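Local coordinates for protein alanine racemase (Acinetobacter baumannii, PDB 4QHR) that belongs to the alanine racemase family and forms a two-subunit assembly, each chain with an N-terminal TIM-barrel domain carrying a pyridoxal-phosphate-modified lysine and a C-terminal domain rich in beta strands, at residues 86-91 with 109-114; 79-84 with 95-100; 119-124 with 151-156; 139-144 with 182-187. All blocks are in the same frame, centred on the assembly; numbering follows the deposited sequence.

Contact 1. Residues 86-91 with 109-114; sequences EMPVAI and IKHKQA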
loop_
_atom_site.group_PDB
_atom_site.type_symbol
_atom_site.label_atom_id
_atom_site.label_comp_id
_atom_site.label_asym_id
_atom_site.label_seq_id
_atom_site.Cartn_x
_atom_site.Cartn_y
_atom_site.Cartn_z
ATOM N N GLU A 86 13.828 15.847 -20.155
ATOM C CA GLU A 86 14.225 14.441 -19.997
ATOM C C GLU A 86 14.949 13.881 -21.182
ATOM O O GLU A 86 15.662 12.887 -21.036
ATOM C CB GLU A 86 13.011 13.544 -19.700
ATOM C CG GLU A 86 12.206 13.912 -18.455
ATOM C CD GLU A 86 10.944 13.056 -18.358
ATOM O OE1 GLU A 86 11.045 11.852 -18.667
ATOM O OE2 GLU A 86 9.879 13.552 -17.981
ATOM N N MET A 87 14.786 14.473 -22.370
ATOM C CA MET A 87 15.421 13.941 -23.569
ATOM C C MET A 87 16.953 13.782 -23.505
ATOM O O MET A 87 17.445 12.710 -23.884
ATOM C CB MET A 87 15.027 14.751 -24.835
ATOM C CG MET A 87 13.562 14.540 -25.239
ATOM S SD MET A 87 13.127 12.816 -25.575
ATOM C CE MET A 87 14.201 12.504 -26.954
ATOM N N PRO A 88 17.686 14.806 -23.046
ATOM C CA PRO A 88 19.165 14.665 -22.993
ATOM C C PRO A 88 19.590 13.550 -22.076
ATOM O O PRO A 88 20.576 12.850 -22.370
ATOM C CB PRO A 88 19.655 16.031 -22.465
ATOM C CG PRO A 88 18.571 16.988 -22.785
ATOM C CD PRO A 88 17.265 16.196 -22.743
ATOM N N VAL A 89 18.848 13.368 -20.974
ATOM C CA VAL A 89 19.163 12.331 -19.964
ATOM C C VAL A 89 18.891 10.930 -20.517
ATOM O O VAL A 89 19.740 10.044 -20.449
ATOM C CB VAL A 89 18.341 12.507 -18.674
ATOM C CG1 VAL A 89 18.703 11.448 -17.647
ATOM C CG2 VAL A 89 18.540 13.911 -18.081
ATOM N N ALA A 90 17.716 10.759 -21.105
ATOM C CA ALA A 90 17.376 9.539 -21.814
ATOM C C ALA A 90 18.413 9.148 -22.848
ATOM O O ALA A 90 18.838 8.010 -22.899
ATOM C CB ALA A 90 15.990 9.657 -22.470
ATOM N N ILE A 91 18.833 10.090 -23.673
ATOM C CA ILE A 91 19.815 9.815 -24.688
ATOM C C ILE A 91 21.168 9.403 -24.079
ATOM O O ILE A 91 21.797 8.431 -24.534
ATOM C CB ILE A 91 19.936 11.017 -25.622
ATOM C CG1 ILE A 91 18.673 11.143 -26.501
ATOM C CG2 ILE A 91 21.147 10.924 -26.472
ATOM C CD1 ILE A 91 18.518 12.563 -27.061
ATOM N N ILE A 109 12.100 14.564 -32.608
ATOM C CA ILE A 109 12.697 15.128 -33.850
ATOM C C ILE A 109 13.694 16.222 -33.523
ATOM O O ILE A 109 14.777 16.284 -34.089
ATOM C CB ILE A 109 11.613 15.734 -34.769
ATOM C CG1 ILE A 109 10.703 14.652 -35.320
ATOM C CG2 ILE A 109 12.252 16.594 -35.894
ATOM C CD1 ILE A 109 11.364 13.599 -36.149
ATOM N N LYS A 110 13.323 17.076 -32.598
ATOM C CA LYS A 110 14.221 18.077 -32.088
ATOM C C LYS A 110 15.560 17.503 -31.668
ATOM O O LYS A 110 16.575 18.132 -31.952
ATOM C CB LYS A 110 13.587 18.839 -30.933
ATOM C CG LYS A 110 14.405 20.006 -30.395
ATOM C CD LYS A 110 13.538 21.224 -30.037
ATOM C CE LYS A 110 14.372 22.347 -29.403
ATOM N NZ LYS A 110 14.670 22.121 -27.953
ATOM N N HIS A 111 15.575 16.346 -30.988
ATOM C CA HIS A 111 16.814 15.697 -30.541
ATOM C C HIS A 111 17.243 14.502 -31.408
ATOM O O HIS A 111 17.986 13.648 -30.956
ATOM C CB HIS A 111 16.679 15.235 -29.086
ATOM C CG HIS A 111 16.469 16.361 -28.131
ATOM N ND1 HIS A 111 15.222 16.881 -27.874
ATOM C CD2 HIS A 111 17.345 17.102 -27.419
ATOM C CE1 HIS A 111 15.334 17.883 -27.019
ATOM N NE2 HIS A 111 16.610 18.031 -26.721
ATOM N N LYS A 112 16.850 14.490 -32.667
ATOM C CA LYS A 112 17.044 13.306 -33.492
ATOM C C LYS A 112 18.508 12.898 -33.696
ATOM O O LYS A 112 18.828 11.728 -33.640
ATOM C CB LYS A 112 16.326 13.472 -34.832
ATOM C CG LYS A 112 17.043 14.338 -35.844
ATOM C CD LYS A 112 16.213 14.453 -37.098
ATOM C CE LYS A 112 16.765 15.491 -38.063
ATOM N NZ LYS A 112 15.611 16.190 -38.724
ATOM N N GLN A 113 19.409 13.851 -33.920
ATOM C CA GLN A 113 20.789 13.441 -34.243
ATOM C C GLN A 113 21.471 12.675 -33.096
ATOM O O GLN A 113 21.977 11.567 -33.318
ATOM C CB GLN A 113 21.611 14.596 -34.804
ATOM C CG GLN A 113 21.291 14.735 -36.314
ATOM C CD GLN A 113 21.624 16.069 -36.957
ATOM O OE1 GLN A 113 21.199 16.325 -38.091
ATOM N NE2 GLN A 113 22.365 16.934 -36.258
ATOM N N ALA A 114 21.425 13.223 -31.891
ATOM C CA ALA A 114 21.998 12.550 -30.724
ATOM C C ALA A 114 21.297 11.197 -30.404
ATOM O O ALA A 114 21.936 10.199 -30.131
ATOM C CB ALA A 114 21.939 13.477 -29.526
#
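Met87 lays its CB over the imidazole of His111, a CH-pi contact that forms one part of the packing between helix 87-92 and the joint of helices 102-110 and 112-117; His111 is shared by Met87 and Ile91. CB stands 3.8 Å from the centroid of the His111 ring, 13° off its normal, so the methylene sits squarely above the face. The Met87 chain then bends at chi2 and chi3; its CG still passes 3.9 Å from His111 ND1, while the side chain also packs on Tyr115. His111 is both the first residue past helix 102-110 and the N-cap residue of helix 112-117. Its CG lies anti to the carbonyl carbon (chi1 -63°), and ND1 is bonded to Trp107 O, in the last turns of helix 102-110, which restrains the ring's rotation. One turn after Met87, Ile91 uses both branches: CD1 reaches 3.8 Å from His111 CB, and CG2 meets Ala114 CB at 4.1 Å and Ala114 O at 3.8 Å. Pro88 CD is a looser neighbour of the ring, 4.4 Å from His111 NE2. The two segments thus meet through apolar and CH-pi contacts, with His111 ND1 satisfied by its own helical region, consistent with packing governed mainly by shape.

Contact 2. Residues 79-84 with 95-100; sequences EGVFSE and FECVIH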
loop_
_atom_site.group_PDB
_atom_site.type_symbol
_atom_site.label_atom_id
_atom_site.label_comp_id
_atom_site.label_asym_id
_atom_site.label_seq_id
_atom_site.Cartn_x
_atom_site.Cartn_y
_atom_site.Cartn_z
ATOM N N GLU A 79 6.180 4.942 -21.388
ATOM C CA GLU A 79 5.272 6.041 -21.603
ATOM C C GLU A 79 6.004 7.201 -22.199
ATOM O O GLU A 79 5.436 8.269 -22.305
ATOM C CB GLU A 79 4.681 6.492 -20.281
ATOM C CG GLU A 79 3.925 5.426 -19.534
ATOM C CD GLU A 79 3.211 5.982 -18.261
ATOM O OE1 GLU A 79 3.034 7.230 -18.110
ATOM O OE2 GLU A 79 2.807 5.156 -17.387
ATOM N N GLY A 80 7.277 6.993 -22.563
ATOM C CA GLY A 80 8.111 8.081 -23.104
ATOM C C GLY A 80 8.454 9.138 -22.069
ATOM O O GLY A 80 8.402 8.874 -20.866
ATOM N N VAL A 81 8.792 10.338 -22.528
ATOM C CA VAL A 81 9.161 11.421 -21.599
ATOM C C VAL A 81 7.948 12.309 -21.316
ATOM O O VAL A 81 7.066 12.485 -22.194
ATOM C CB VAL A 81 10.366 12.219 -22.080
ATOM C CG1 VAL A 81 11.550 11.264 -22.283
ATOM C CG2 VAL A 81 10.070 12.998 -23.338
ATOM N N PHE A 82 7.954 12.879 -20.111
ATOM C CA PHE A 82 6.882 13.736 -19.617
ATOM C C PHE A 82 7.211 15.224 -19.795
ATOM O O PHE A 82 6.320 16.055 -19.837
ATOM C CB PHE A 82 6.558 13.376 -18.131
ATOM C CG PHE A 82 6.187 11.936 -17.949
ATOM C CD1 PHE A 82 7.167 10.990 -17.754
ATOM C CD2 PHE A 82 4.842 11.509 -18.058
ATOM C CE1 PHE A 82 6.837 9.649 -17.637
ATOM C CE2 PHE A 82 4.499 10.185 -17.914
ATOM C CZ PHE A 82 5.492 9.244 -17.700
ATOM N N SER A 83 8.477 15.562 -19.909
ATOM C CA SER A 83 8.901 16.932 -20.170
ATOM C C SER A 83 10.101 16.864 -21.107
ATOM O O SER A 83 10.889 15.878 -21.073
ATOM C CB SER A 83 9.199 17.674 -18.836
ATOM O OG SER A 83 10.293 17.085 -18.130
ATOM N N GLU A 84 10.302 17.907 -21.919
ATOM C CA GLU A 84 11.406 17.876 -22.909
ATOM C C GLU A 84 12.784 17.715 -22.269
ATOM O O GLU A 84 13.663 17.032 -22.822
ATOM C CB GLU A 84 11.409 19.099 -23.813
ATOM C CG GLU A 84 12.384 18.949 -24.965
ATOM C CD GLU A 84 12.588 20.232 -25.707
ATOM O OE1 GLU A 84 11.694 21.122 -25.637
ATOM O OE2 GLU A 84 13.649 20.341 -26.368
ATOM N N PHE A 95 18.338 5.211 -22.977
ATOM C CA PHE A 95 16.965 4.801 -22.729
ATOM C C PHE A 95 16.150 5.021 -24.008
ATOM O O PHE A 95 16.025 6.152 -24.497
ATOM C CB PHE A 95 16.338 5.662 -21.629
ATOM C CG PHE A 95 16.930 5.513 -20.269
ATOM C CD1 PHE A 95 17.710 4.474 -19.922
ATOM C CD2 PHE A 95 16.635 6.442 -19.313
ATOM C CE1 PHE A 95 18.229 4.359 -18.671
ATOM C CE2 PHE A 95 17.143 6.337 -18.031
ATOM C CZ PHE A 95 17.934 5.294 -17.718
ATOM N N GLU A 96 15.576 3.968 -24.574
ATOM C CA GLU A 96 14.756 4.131 -25.735
ATOM C C GLU A 96 13.396 4.643 -25.257
ATOM O O GLU A 96 12.909 4.214 -24.216
ATOM C CB GLU A 96 14.590 2.814 -26.468
ATOM C CG GLU A 96 15.912 2.317 -27.033
ATOM C CD GLU A 96 15.777 1.081 -27.862
ATOM O OE1 GLU A 96 14.763 0.356 -27.712
ATOM O OE2 GLU A 96 16.674 0.886 -28.710
ATOM N N CYS A 97 12.794 5.512 -26.053
ATOM C CA CYS A 97 11.546 6.147 -25.697
ATOM C C CYS A 97 10.397 5.655 -26.512
ATOM O O CYS A 97 10.488 5.580 -27.735
ATOM C CB CYS A 97 11.627 7.661 -25.903
ATOM S SG CYS A 97 12.809 8.429 -24.806
ATOM N N VAL A 98 9.310 5.345 -25.815
ATOM C CA VAL A 98 8.025 5.297 -26.431
ATOM C C VAL A 98 7.608 6.728 -26.773
ATOM O O VAL A 98 7.837 7.654 -25.985
ATOM C CB VAL A 98 6.966 4.672 -25.508
ATOM C CG1 VAL A 98 5.582 5.191 -25.823
ATOM C CG2 VAL A 98 6.994 3.167 -25.663
ATOM N N ILE A 99 7.009 6.929 -27.946
ATOM C CA ILE A 99 6.245 8.139 -28.178
ATOM C C ILE A 99 4.779 7.751 -28.412
ATOM O O ILE A 99 4.463 6.755 -29.073
ATOM C CB ILE A 99 6.799 9.037 -29.337
ATOM C CG1 ILE A 99 6.677 8.372 -30.695
ATOM C CG2 ILE A 99 8.221 9.489 -29.035
ATOM C CD1 ILE A 99 6.866 9.318 -31.870
ATOM N N HIS A 100 3.886 8.529 -27.828
ATOM C CA HIS A 100 2.459 8.230 -27.918
ATOM C C HIS A 100 1.609 9.455 -28.330
ATOM O O HIS A 100 0.427 9.301 -28.556
ATOM C CB HIS A 100 1.932 7.587 -26.618
ATOM C CG HIS A 100 2.054 8.480 -25.429
ATOM N ND1 HIS A 100 1.185 9.527 -25.200
ATOM C CD2 HIS A 100 2.958 8.499 -24.417
ATOM C CE1 HIS A 100 1.542 10.142 -24.088
ATOM N NE2 HIS A 100 2.637 9.562 -23.614
HETATM O O HOH W 1 3.623 10.577 -21.280
HETATM O O HOH W 2 8.892 10.232 -25.361
#
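The loop that follows strand 75-77 of the parallel TIM-barrel sheet turns here across the end of strand 95-99, with Gly80 lying against Val98. Their CA atoms are 4.3 Å apart, and Gly80 CA comes within 2.9 Å of Val98 O, an approach that leaves little room beside the glycine, whose phi is positive (69°). Two waters do the polar joining. One accepts from Val81 N at 2.8 Å and donates to Val98 O at 2.9 Å, bridging the main chains where they part. The other donates to Glu79 O and pairs with His100 NE2 at 2.7 Å, lying in the plane of the imidazole at its edge. His100 CG is placed between backbone N and carbonyl carbon (chi1 62°), which carries the ring to the loop, where its edge meets Glu79 O, 3.3 Å from His100 CD2. Apolar contact is slight, Val81 CG1 meeting Cys97 SG at 4.0 Å; Val98 CB packs against the Gly80 backbone. Asp303 and Ile241 of the second subunit pack on Glu79 and His100. Gln104 of helix 102-110 binds Glu79 O, Val81 O and His100 N, so this helix ties both segments, beside strand 95-99 as it runs between strands 75-77 and 122-125.

Contact 3. Residues 119-124 with 151-156; sequences GLKVWV and GFTCVL
Val122 N donates to Thr153 O at 3.0 Å, Val155 N to Val122 O at 2.8 Å, and Val124 N to Val155 O at 2.8 Å: three backbone bonds that join strands 122-125 and 154-157 as parallel neighbours in the TIM-barrel sheet. Helix 139-149 links them, making a beta-alpha-beta unit. The axes of strands 122-124 and 154-156 diverge by 28°. Before the regular pairing begins, a water takes over, donating to Leu120 O and accepting from Thr153 N. Packing then divides between the two faces of the sheet. On one, Trp123 and Val155 lie side by side and point the same way, and Val155 CG1 sits over the six-membered ring of the indole, 4.0 Å from its centroid. Lys121, just before the strand, bends at chi3 and chi4 (-63° and -69°) and brings CE across Val155 CG2, 3.8 Å away. Lys121 NZ forms a salt bridge with Glu96 OE2, and Trp123 NE1 donates to Glu96 OE1, so one carboxylate of strand 95-99 receives both residues. On the opposite face, toward Leu147 of helix 139-149, Val122 CG1 packs against both Phe152 and Cys154; Phe152 crosses Val122 at about a right angle. There, Val122 CG1 lies 3.9 Å from Phe152 CB and 4.0 Å from Cys154 SG.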
loop_
_atom_site.group_PDB
_atom_site.type_symbol
_atom_site.label_atom_id
_atom_site.label_comp_id
_atom_site.label_asym_id
_atom_site.label_seq_id
_atom_site.Cartn_x
_atom_site.Cartn_y
_atom_site.Cartn_z
ATOM N N GLY A 119 22.125 5.034 -31.122
ATOM C CA GLY A 119 21.695 3.736 -31.534
ATOM C C GLY A 119 20.334 3.386 -31.002
ATOM O O GLY A 119 20.007 2.223 -30.921
ATOM N N LEU A 120 19.536 4.390 -30.649
ATOM C CA LEU A 120 18.297 4.144 -29.873
ATOM C C LEU A 120 17.144 4.053 -30.824
ATOM O O LEU A 120 16.970 4.948 -31.683
ATOM C CB LEU A 120 18.041 5.273 -28.862
ATOM C CG LEU A 120 19.139 5.429 -27.805
ATOM C CD1 LEU A 120 18.925 6.751 -27.032
ATOM C CD2 LEU A 120 19.183 4.249 -26.847
ATOM N N LYS A 121 16.332 3.015 -30.651
ATOM C CA LYS A 121 15.101 2.897 -31.395
ATOM C C LYS A 121 14.058 3.745 -30.751
ATOM O O LYS A 121 14.172 4.132 -29.569
ATOM C CB LYS A 121 14.596 1.449 -31.490
ATOM C CG LYS A 121 15.647 0.442 -31.980
ATOM C CD LYS A 121 15.189 -1.014 -31.970
ATOM C CE LYS A 121 14.851 -1.557 -30.612
ATOM N NZ LYS A 121 16.022 -1.741 -29.687
ATOM N N VAL A 122 13.022 4.051 -31.515
ATOM C CA VAL A 122 11.880 4.772 -30.984
ATOM C C VAL A 122 10.709 3.802 -31.053
ATOM O O VAL A 122 10.490 3.139 -32.101
ATOM C CB VAL A 122 11.618 6.093 -31.721
ATOM C CG1 VAL A 122 11.599 5.903 -33.194
ATOM C CG2 VAL A 122 10.303 6.734 -31.264
ATOM N N TRP A 123 10.002 3.679 -29.944
ATOM C CA TRP A 123 8.838 2.807 -29.844
ATOM C C TRP A 123 7.576 3.646 -30.108
ATOM O O TRP A 123 7.310 4.595 -29.399
ATOM C CB TRP A 123 8.795 2.088 -28.490
ATOM C CG TRP A 123 9.953 1.185 -28.255
ATOM C CD1 TRP A 123 11.279 1.548 -28.226
ATOM C CD2 TRP A 123 9.917 -0.204 -27.945
ATOM N NE1 TRP A 123 12.059 0.446 -27.970
ATOM C CE2 TRP A 123 11.249 -0.634 -27.775
ATOM C CE3 TRP A 123 8.877 -1.134 -27.798
ATOM C CZ2 TRP A 123 11.575 -1.957 -27.481
ATOM C CZ3 TRP A 123 9.174 -2.431 -27.518
ATOM C CH2 TRP A 123 10.516 -2.850 -27.338
ATOM N N VAL A 124 6.846 3.331 -31.168
ATOM C CA VAL A 124 5.710 4.167 -31.588
ATOM C C VAL A 124 4.458 3.434 -31.181
ATOM O O VAL A 124 4.145 2.352 -31.710
ATOM C CB VAL A 124 5.736 4.459 -33.094
ATOM C CG1 VAL A 124 4.584 5.368 -33.457
ATOM C CG2 VAL A 124 7.073 5.082 -33.507
ATOM N N GLY A 151 15.547 9.047 -40.303
ATOM C CA GLY A 151 16.685 8.206 -39.951
ATOM C C GLY A 151 16.499 7.303 -38.725
ATOM O O GLY A 151 17.453 6.612 -38.314
ATOM N N PHE A 152 15.288 7.248 -38.181
ATOM C CA PHE A 152 15.005 6.435 -37.011
ATOM C C PHE A 152 14.715 4.978 -37.348
ATOM O O PHE A 152 14.144 4.652 -38.387
ATOM C CB PHE A 152 13.808 6.953 -36.212
ATOM C CG PHE A 152 14.028 8.254 -35.507
ATOM C CD1 PHE A 152 14.552 8.292 -34.203
ATOM C CD2 PHE A 152 13.711 9.435 -36.103
ATOM C CE1 PHE A 152 14.721 9.502 -33.536
ATOM C CE2 PHE A 152 13.871 10.648 -35.428
ATOM C CZ PHE A 152 14.398 10.670 -34.154
ATOM N N THR A 153 15.064 4.108 -36.409
ATOM C CA THR A 153 14.611 2.730 -36.424
ATOM C C THR A 153 13.473 2.678 -35.420
ATOM O O THR A 153 13.638 3.058 -34.228
ATOM C CB THR A 153 15.722 1.740 -36.042
ATOM O OG1 THR A 153 16.750 1.758 -37.055
ATOM C CG2 THR A 153 15.196 0.309 -35.875
ATOM N N CYS A 154 12.332 2.224 -35.906
ATOM C CA CYS A 154 11.080 2.211 -35.141
ATOM C C CYS A 154 10.692 0.837 -34.620
ATOM O O CYS A 154 11.082 -0.221 -35.188
ATOM C CB CYS A 154 9.917 2.665 -36.035
ATOM S SG CYS A 154 10.031 4.344 -36.581
ATOM N N VAL A 155 9.896 0.821 -33.557
ATOM C CA VAL A 155 9.223 -0.401 -33.120
ATOM C C VAL A 155 7.752 -0.075 -33.003
ATOM O O VAL A 155 7.412 0.798 -32.237
ATOM C CB VAL A 155 9.719 -0.897 -31.750
ATOM C CG1 VAL A 155 8.963 -2.142 -31.336
ATOM C CG2 VAL A 155 11.204 -1.127 -31.768
ATOM N N LEU A 156 6.902 -0.741 -33.744
ATOM C CA LEU A 156 5.460 -0.605 -33.606
ATOM C C LEU A 156 5.055 -1.300 -32.331
ATOM O O LEU A 156 5.261 -2.530 -32.188
ATOM C CB LEU A 156 4.737 -1.239 -34.781
ATOM C CG LEU A 156 3.203 -1.228 -34.757
ATOM C CD1 LEU A 156 2.682 0.204 -34.697
ATOM C CD2 LEU A 156 2.693 -1.922 -36.019
HETATM O O HOH W 3 16.861 4.969 -34.361
#

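Contact 4. Residues 139-144 with 182-187; sequences EIIEVI and ETCDPI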
loop_
_atom_site.group_PDB
_atom_site.type_symbol
_atom_site.label_atom_id
_atom_site.label_comp_id
_atom_site.label_asym_id
_atom_site.label_seq_id
_atom_site.Cartn_x
_atom_site.Cartn_y
_atom_site.Cartn_z
ATOM N N GLU A 139 -3.199 8.264 -38.367
ATOM C CA GLU A 139 -2.117 9.173 -38.000
ATOM C C GLU A 139 -0.790 8.520 -37.685
ATOM O O GLU A 139 0.248 9.079 -37.984
ATOM C CB GLU A 139 -2.476 9.977 -36.764
ATOM N N ILE A 140 -0.836 7.354 -37.061
ATOM C CA ILE A 140 0.358 6.595 -36.708
ATOM C C ILE A 140 1.200 6.236 -37.932
ATOM O O ILE A 140 2.411 6.156 -37.850
ATOM C CB ILE A 140 0.032 5.335 -35.870
ATOM C CG1 ILE A 140 1.306 4.831 -35.177
ATOM C CG2 ILE A 140 -0.540 4.208 -36.695
ATOM C CD1 ILE A 140 1.090 3.790 -34.092
ATOM N N ILE A 141 0.557 6.055 -39.078
ATOM C CA ILE A 141 1.282 5.688 -40.303
ATOM C C ILE A 141 2.144 6.843 -40.755
ATOM O O ILE A 141 3.288 6.645 -41.118
ATOM C CB ILE A 141 0.333 5.216 -41.421
ATOM C CG1 ILE A 141 -0.385 3.961 -40.968
ATOM C CG2 ILE A 141 1.110 4.969 -42.730
ATOM C CD1 ILE A 141 -1.603 3.622 -41.800
ATOM N N GLU A 142 1.632 8.057 -40.667
ATOM C CA GLU A 142 2.404 9.206 -41.082
ATOM C C GLU A 142 3.543 9.453 -40.139
ATOM O O GLU A 142 4.609 9.827 -40.586
ATOM C CB GLU A 142 1.500 10.439 -41.219
ATOM C CG GLU A 142 0.338 10.162 -42.193
ATOM C CD GLU A 142 0.860 9.659 -43.544
ATOM O OE1 GLU A 142 1.639 10.448 -44.150
ATOM O OE2 GLU A 142 0.532 8.515 -43.997
ATOM N N VAL A 143 3.302 9.240 -38.836
ATOM C CA VAL A 143 4.333 9.397 -37.806
ATOM C C VAL A 143 5.463 8.436 -38.131
ATOM O O VAL A 143 6.576 8.829 -38.229
ATOM C CB VAL A 143 3.772 9.124 -36.391
ATOM C CG1 VAL A 143 4.880 9.014 -35.346
ATOM C CG2 VAL A 143 2.788 10.220 -35.996
ATOM N N ILE A 144 5.146 7.172 -38.296
ATOM C CA ILE A 144 6.175 6.164 -38.620
ATOM C C ILE A 144 6.926 6.486 -39.925
ATOM O O ILE A 144 8.161 6.506 -39.936
ATOM C CB ILE A 144 5.558 4.785 -38.618
ATOM C CG1 ILE A 144 5.180 4.428 -37.167
ATOM C CG2 ILE A 144 6.526 3.742 -39.174
ATOM C CD1 ILE A 144 4.384 3.170 -37.033
ATOM N N GLU A 182 1.590 -4.510 -41.488
ATOM C CA GLU A 182 1.607 -4.693 -42.953
ATOM C C GLU A 182 1.880 -3.400 -43.660
ATOM O O GLU A 182 2.779 -3.312 -44.496
ATOM C CB GLU A 182 0.256 -5.258 -43.485
ATOM N N THR A 183 1.115 -2.383 -43.324
ATOM C CA THR A 183 1.279 -1.052 -43.931
ATOM C C THR A 183 2.672 -0.383 -43.731
ATOM O O THR A 183 3.146 0.358 -44.615
ATOM C CB THR A 183 0.145 -0.093 -43.449
ATOM O OG1 THR A 183 -1.135 -0.657 -43.773
ATOM C CG2 THR A 183 0.238 1.203 -44.116
ATOM N N CYS A 184 3.315 -0.641 -42.593
ATOM C CA CYS A 184 4.583 -0.002 -42.260
ATOM C C CYS A 184 5.769 -0.940 -42.365
ATOM O O CYS A 184 6.897 -0.526 -42.127
ATOM C CB CYS A 184 4.517 0.604 -40.838
ATOM S SG CYS A 184 3.382 2.032 -40.730
ATOM N N ASP A 185 5.550 -2.190 -42.729
ATOM C CA ASP A 185 6.680 -3.101 -42.877
ATOM C C ASP A 185 7.587 -2.559 -43.997
ATOM O O ASP A 185 7.075 -1.922 -44.936
ATOM C CB ASP A 185 6.223 -4.512 -43.203
ATOM C CG ASP A 185 6.321 -5.468 -42.024
ATOM O OD1 ASP A 185 7.256 -5.363 -41.209
ATOM O OD2 ASP A 185 5.484 -6.403 -41.981
ATOM N N PRO A 186 8.898 -2.785 -43.925
ATOM C CA PRO A 186 9.540 -3.555 -42.863
ATOM C C PRO A 186 9.658 -2.767 -41.542
ATOM O O PRO A 186 10.188 -1.642 -41.546
ATOM C CB PRO A 186 10.931 -3.841 -43.448
ATOM C CG PRO A 186 11.219 -2.659 -44.361
ATOM C CD PRO A 186 9.868 -2.264 -44.917
ATOM N N ILE A 187 9.209 -3.364 -40.433
ATOM C CA ILE A 187 9.297 -2.715 -39.125
ATOM C C ILE A 187 9.323 -3.753 -38.000
ATOM O O ILE A 187 8.699 -4.808 -38.098
ATOM C CB ILE A 187 8.171 -1.660 -38.961
ATOM C CG1 ILE A 187 8.396 -0.720 -37.761
ATOM C CG2 ILE A 187 6.757 -2.270 -38.904
ATOM C CD1 ILE A 187 7.308 0.328 -37.620
#
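Ile144 and Ile141 share one conformation, with CG2 anti to the backbone N and CG1 anti to the carbonyl carbon (chi1 -69° and -63°), which presents both branches of each to the end of helix 168-184. Cys184, with SG anti to its carbonyl carbon, sends its sulfur between them: SG is 3.9 Å from Ile144 CG2 and 4.2 Å from Ile141 CG2. On one side of the sulfur, Ile141 CD1 meets Thr183 CG2 at 3.8 Å, the two side chains crossing at about a right angle. Thr183 turns this methyl inward while its hydroxyl OG1 bonds to His179 O, back in its own helix. On the other side, the extended Ile187 chain brings CD1 to 3.8 Å from Ile144 CG2, again nearly perpendicular. Between Cys184 and Ile187 the chain leaves the helix at Asp185 and passes through a cis peptide before Pro186. An Asx turn steadies this exit, Ile187 N donating to Asp185 OD1 at 2.9 Å, and the same oxygen forms a salt bridge with Lys181. Lys148 of helix 139-149 adds a polar tie, its NZ bonded to Cys184 O and Pro186 O. The contact thus joins two helices on the outside of the barrel, with Ile144 and Ile187 resting on Leu156 of strand 154-157, and Ile144 also on Val124 of strand 122-125.

From the N terminus, the chain leaves strand 75-77 through 79-84, and contact 2 closes when strand 95-99 comes past that loop. Contact 1 opens before this closure, at helix 87-92, and closes at 109-114, so the two cross; a salt bridge between Lys110 and Glu84 joins them. Contact 3 opens next, after helix 112-117, and closes at strand 154-157, while contact 4 opens inside it on helix 139-149 and closes at 182-187: a second crossing pair. The two pairs stand in series, linked by strands 95-99 and 122-125, adjacent in the barrel sheet. Contacts 1 and 4 tie outer helices together; contact 3 pairs two strands of the barrel sheet, and contact 2 fastens the loop after strand 75-77 to strand 95-99.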